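Local atomic coordinates of putative solute-binding component of ABC transporter (PDB entry 4YS6), a protein that binds beta-D-glucose and probably serves as the sugar-capturing, solute-binding component of an ABC transporter. Residues 73-85 with 96-108. Sequence-based numbering, arbitrary orientation.
With NA (sodium ion), chain G.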
loop_
_atom_site.group_PDB
_atom_site.type_symbol
_atom_site.label_atom_id
_atom_site.label_comp_id
_atom_site.label_asym_id
_atom_site.label_seq_id
_atom_site.Cartn_x
_atom_site.Cartn_y
_atom_site.Cartn_z
ATOM N N TYR A 73 -6.894 5.949 15.284
ATOM C CA TYR A 73 -6.779 6.333 13.876
ATOM C C TYR A 73 -6.599 7.839 13.774
ATOM O O TYR A 73 -7.273 8.591 14.482
ATOM C CB TYR A 73 -8.019 5.946 13.074
ATOM C CG TYR A 73 -8.185 4.465 12.875
ATOM C CD1 TYR A 73 -8.734 3.677 13.869
ATOM C CD2 TYR A 73 -7.788 3.867 11.699
ATOM C CE1 TYR A 73 -8.892 2.312 13.692
ATOM C CE2 TYR A 73 -7.939 2.504 11.504
ATOM C CZ TYR A 73 -8.477 1.734 12.504
ATOM O OH TYR A 73 -8.638 0.380 12.339
ATOM N N ALA A 74 -5.757 8.282 12.841
ATOM C CA ALA A 74 -5.332 9.682 12.814
ATOM C C ALA A 74 -5.888 10.571 11.682
ATOM O O ALA A 74 -5.448 11.701 11.523
ATOM C CB ALA A 74 -3.823 9.726 12.777
ATOM N N SER A 75 -6.847 10.059 10.915
ATOM C CA SER A 75 -7.458 10.825 9.821
ATOM C C SER A 75 -6.428 11.368 8.841
ATOM O O SER A 75 -6.625 12.410 8.229
ATOM C CB SER A 75 -8.293 11.975 10.367
ATOM O OG SER A 75 -9.189 12.433 9.374
ATOM N N ASN A 76 -5.332 10.638 8.672
ATOM C CA ASN A 76 -4.245 11.045 7.767
ATOM C C ASN A 76 -3.661 12.421 8.096
ATOM O O ASN A 76 -3.072 13.100 7.237
ATOM C CB ASN A 76 -4.724 10.999 6.298
ATOM C CG ASN A 76 -4.120 9.850 5.515
ATOM O OD1 ASN A 76 -3.517 8.942 6.081
ATOM N ND2 ASN A 76 -4.309 9.875 4.197
ATOM N N ASP A 77 -3.789 12.827 9.352
ATOM C CA ASP A 77 -3.213 14.075 9.842
ATOM C C ASP A 77 -1.987 13.762 10.706
ATOM O O ASP A 77 -2.116 13.144 11.765
ATOM C CB ASP A 77 -4.269 14.852 10.630
ATOM C CG ASP A 77 -5.336 15.461 9.736
ATOM O OD1 ASP A 77 -5.076 15.609 8.529
ATOM O OD2 ASP A 77 -6.432 15.804 10.235
ATOM N N VAL A 78 -0.801 14.167 10.248
ATOM C CA VAL A 78 0.450 13.804 10.916
ATOM C C VAL A 78 0.505 14.261 12.373
ATOM O O VAL A 78 0.918 13.491 13.247
ATOM C CB VAL A 78 1.656 14.361 10.139
ATOM C CG1 VAL A 78 2.969 14.197 10.922
ATOM C CG2 VAL A 78 1.758 13.662 8.807
ATOM N N GLN A 79 0.089 15.489 12.667
ATOM C CA GLN A 79 0.194 15.971 14.041
ATOM C C GLN A 79 -0.758 15.203 14.959
ATOM O O GLN A 79 -0.474 15.010 16.152
ATOM C CB GLN A 79 -0.071 17.475 14.113
ATOM C CG GLN A 79 0.088 18.038 15.500
ATOM C CD GLN A 79 1.448 17.732 16.085
ATOM O OE1 GLN A 79 1.563 17.278 17.227
ATOM N NE2 GLN A 79 2.489 17.964 15.298
ATOM N N THR A 80 -1.872 14.733 14.404
ATOM C CA THR A 80 -2.800 13.928 15.186
ATOM C C THR A 80 -2.141 12.606 15.538
ATOM O O THR A 80 -2.259 12.138 16.668
ATOM C CB THR A 80 -4.126 13.693 14.441
ATOM O OG1 THR A 80 -4.826 14.944 14.371
ATOM C CG2 THR A 80 -4.997 12.663 15.188
ATOM N N GLN A 81 -1.452 11.997 14.581
ATOM C CA GLN A 81 -0.799 10.736 14.865
ATOM C C GLN A 81 0.301 10.914 15.901
ATOM O O GLN A 81 0.451 10.084 16.798
ATOM C CB GLN A 81 -0.242 10.113 13.595
ATOM C CG GLN A 81 0.417 8.776 13.885
ATOM C CD GLN A 81 0.625 7.982 12.619
ATOM O OE1 GLN A 81 1.420 8.358 11.756
ATOM N NE2 GLN A 81 -0.111 6.900 12.491
ATOM N N VAL A 82 1.066 11.999 15.799
ATOM C CA VAL A 82 2.069 12.293 16.806
ATOM C C VAL A 82 1.449 12.430 18.208
ATOM O O VAL A 82 1.949 11.848 19.181
ATOM C CB VAL A 82 2.850 13.579 16.455
ATOM C CG1 VAL A 82 3.735 13.998 17.618
ATOM C CG2 VAL A 82 3.672 13.354 15.191
ATOM N N SER A 83 0.360 13.188 18.316
ATOM C CA SER A 83 -0.298 13.365 19.603
ATOM C C SER A 83 -0.882 12.054 20.122
ATOM O O SER A 83 -0.850 11.798 21.328
ATOM C CB SER A 83 -1.382 14.426 19.489
ATOM O OG SER A 83 -0.779 15.663 19.195
ATOM N N GLN A 84 -1.392 11.217 19.225
ATOM C CA GLN A 84 -1.934 9.929 19.647
ATOM C C GLN A 84 -0.851 9.042 20.225
ATOM O O GLN A 84 -1.056 8.420 21.256
ATOM C CB GLN A 84 -2.639 9.231 18.493
ATOM C CG GLN A 84 -3.931 9.931 18.134
ATOM C CD GLN A 84 -4.619 9.343 16.927
ATOM O OE1 GLN A 84 -3.989 8.715 16.070
ATOM N NE2 GLN A 84 -5.931 9.574 16.838
ATOM N N ILE A 85 0.315 9.009 19.586
ATOM C CA ILE A 85 1.436 8.220 20.098
ATOM C C ILE A 85 1.939 8.777 21.437
ATOM O O ILE A 85 2.182 8.008 22.367
ATOM C CB ILE A 85 2.562 8.154 19.047
ATOM C CG1 ILE A 85 2.042 7.401 17.829
ATOM C CG2 ILE A 85 3.824 7.455 19.590
ATOM C CD1 ILE A 85 2.852 7.608 16.574
ATOM N N LEU A 96 4.732 -0.142 20.997
ATOM C CA LEU A 96 3.971 0.591 19.986
ATOM C C LEU A 96 4.034 -0.106 18.642
ATOM O O LEU A 96 5.117 -0.431 18.154
ATOM C CB LEU A 96 4.498 2.008 19.837
ATOM C CG LEU A 96 4.455 2.850 21.113
ATOM C CD1 LEU A 96 5.341 4.091 20.959
ATOM C CD2 LEU A 96 3.018 3.243 21.406
ATOM N N VAL A 97 2.863 -0.324 18.063
ATOM C CA VAL A 97 2.733 -0.798 16.701
ATOM C C VAL A 97 2.231 0.369 15.880
ATOM O O VAL A 97 1.106 0.838 16.112
ATOM C CB VAL A 97 1.765 -1.968 16.604
ATOM C CG1 VAL A 97 1.596 -2.386 15.152
ATOM C CG2 VAL A 97 2.259 -3.132 17.459
ATOM N N ILE A 98 3.042 0.857 14.930
ATOM C CA ILE A 98 2.730 2.113 14.255
ATOM C C ILE A 98 2.731 1.990 12.761
ATOM O O ILE A 98 3.736 1.619 12.164
ATOM C CB ILE A 98 3.731 3.243 14.644
ATOM C CG1 ILE A 98 3.672 3.497 16.143
ATOM C CG2 ILE A 98 3.439 4.518 13.871
ATOM C CD1 ILE A 98 4.752 4.348 16.628
ATOM N N ALA A 99 1.589 2.320 12.162
ATOM C CA ALA A 99 1.460 2.458 10.722
ATOM C C ALA A 99 1.461 3.959 10.410
ATOM O O ALA A 99 0.443 4.637 10.543
ATOM C CB ALA A 99 0.200 1.795 10.226
ATOM N N SER A 100 2.625 4.481 10.058
ATOM C CA SER A 100 2.843 5.918 9.976
ATOM C C SER A 100 2.224 6.537 8.735
ATOM O O SER A 100 2.147 5.909 7.678
ATOM C CB SER A 100 4.347 6.210 10.011
ATOM O OG SER A 100 4.988 5.649 8.902
ATOM N N ILE A 101 1.767 7.778 8.870
ATOM C CA ILE A 101 1.269 8.531 7.726
ATOM C C ILE A 101 2.450 8.967 6.885
ATOM O O ILE A 101 2.511 8.686 5.682
ATOM C CB ILE A 101 0.454 9.739 8.169
ATOM C CG1 ILE A 101 -0.782 9.278 8.955
ATOM C CG2 ILE A 101 -0.014 10.548 6.965
ATOM C CD1 ILE A 101 -1.402 10.361 9.745
ATOM N N GLU A 102 3.393 9.640 7.541
ATOM C CA GLU A 102 4.617 10.105 6.909
ATOM C C GLU A 102 5.798 9.448 7.614
ATOM O O GLU A 102 5.985 9.630 8.806
ATOM C CB GLU A 102 4.735 11.626 6.981
ATOM C CG GLU A 102 3.791 12.340 6.036
ATOM C CD GLU A 102 3.995 13.850 6.030
ATOM O OE1 GLU A 102 4.986 14.326 6.629
ATOM O OE2 GLU A 102 3.160 14.557 5.423
ATOM N N GLY A 103 6.584 8.688 6.863
ATOM C CA GLY A 103 7.650 7.882 7.450
ATOM C C GLY A 103 8.695 8.623 8.263
ATOM O O GLY A 103 9.237 8.064 9.217
ATOM N N ASP A 104 8.990 9.866 7.906
ATOM C CA ASP A 104 10.019 10.631 8.643
ATOM C C ASP A 104 9.476 11.652 9.660
ATOM O O ASP A 104 10.229 12.476 10.164
ATOM C CB ASP A 104 10.944 11.334 7.638
ATOM C CG ASP A 104 10.208 12.291 6.716
ATOM O OD1 ASP A 104 8.959 12.307 6.722
ATOM O OD2 ASP A 104 10.895 13.015 5.961
ATOM N N SER A 105 8.194 11.566 10.005
ATOM C CA SER A 105 7.570 12.572 10.849
ATOM C C SER A 105 7.532 12.297 12.352
ATOM O O SER A 105 7.081 13.140 13.116
ATOM C CB SER A 105 6.129 12.776 10.389
ATOM O OG SER A 105 5.396 11.570 10.594
ATOM N N LEU A 106 7.962 11.113 12.766
ATOM C CA LEU A 106 7.744 10.644 14.126
ATOM C C LEU A 106 9.021 10.586 14.959
ATOM O O LEU A 106 9.040 10.027 16.051
ATOM C CB LEU A 106 7.102 9.246 14.088
ATOM C CG LEU A 106 5.781 9.113 13.330
ATOM C CD1 LEU A 106 5.195 7.711 13.409
ATOM C CD2 LEU A 106 4.774 10.116 13.846
ATOM N N GLY A 107 10.095 11.190 14.462
ATOM C CA GLY A 107 11.379 11.061 15.125
ATOM C C GLY A 107 11.385 11.528 16.571
ATOM O O GLY A 107 11.971 10.887 17.435
ATOM N N THR A 108 10.744 12.656 16.840
ATOM C CA THR A 108 10.740 13.184 18.186
ATOM C C THR A 108 10.000 12.265 19.146
ATOM O O THR A 108 10.507 11.947 20.213
ATOM C CB THR A 108 10.105 14.586 18.222
ATOM O OG1 THR A 108 10.865 15.459 17.383
ATOM C CG2 THR A 108 10.102 15.135 19.627
HETATM NA NA NA G . -6.673 14.482 7.025
HETATM O O HOH W 1 -8.686 13.240 6.970
HETATM O O HOH W 2 -5.201 14.843 5.489
HETATM O O HOH W 3 -8.436 15.405 8.597
HETATM O O HOH W 4 3.022 10.354 10.469
#
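Gln81 and the chain from Ala99 to Ile101 illustrate how one buried amide can stitch a helix to the loop that follows a strand. Its OE1 takes the backbone N-H of Ile101 on a lone pair (OE1 to N 3.0 Å), while NE2 donates to Ala99 O, likewise 3.0 Å away, approaching from above that carbonyl's plane. With both ends of the amide committed to the same loop, its rotation is fixed. The side chain reaches that far because it runs out extended, CG anti to the backbone N (chi1 -179°). Water 4 adds a second layer, donating to Gln81 OE1 and to Ser105 OG and accepting from Glu102 N; Ser105 OG in turn donates to Glu102 O.

Toward the helix start, Ile101 pushes CD1 against the Asn76-Asp77 peptide, 3.5 Å from Asp77 N, and Val78 divides its methyls between two residues of the turn, CG1 on Ser105 CB and CG2 beside the Glu102 side chain. Further along, Ile85 CD1 meets Ile98 CD1 tip to tip at 3.8 Å and also touches Leu106 CD1, whose sister CD2 packs on Val82 CG2. At the other end, the turn before the helix holds a sodium ion through Ser75 O and Asp77 OD1. Helix 78-90 connects parallel strands 68-73 and 95-98, which flank strand 38-43, in a right-handed beta-alpha-beta crossover of a Rossmann-like periplasmic binding protein lobe.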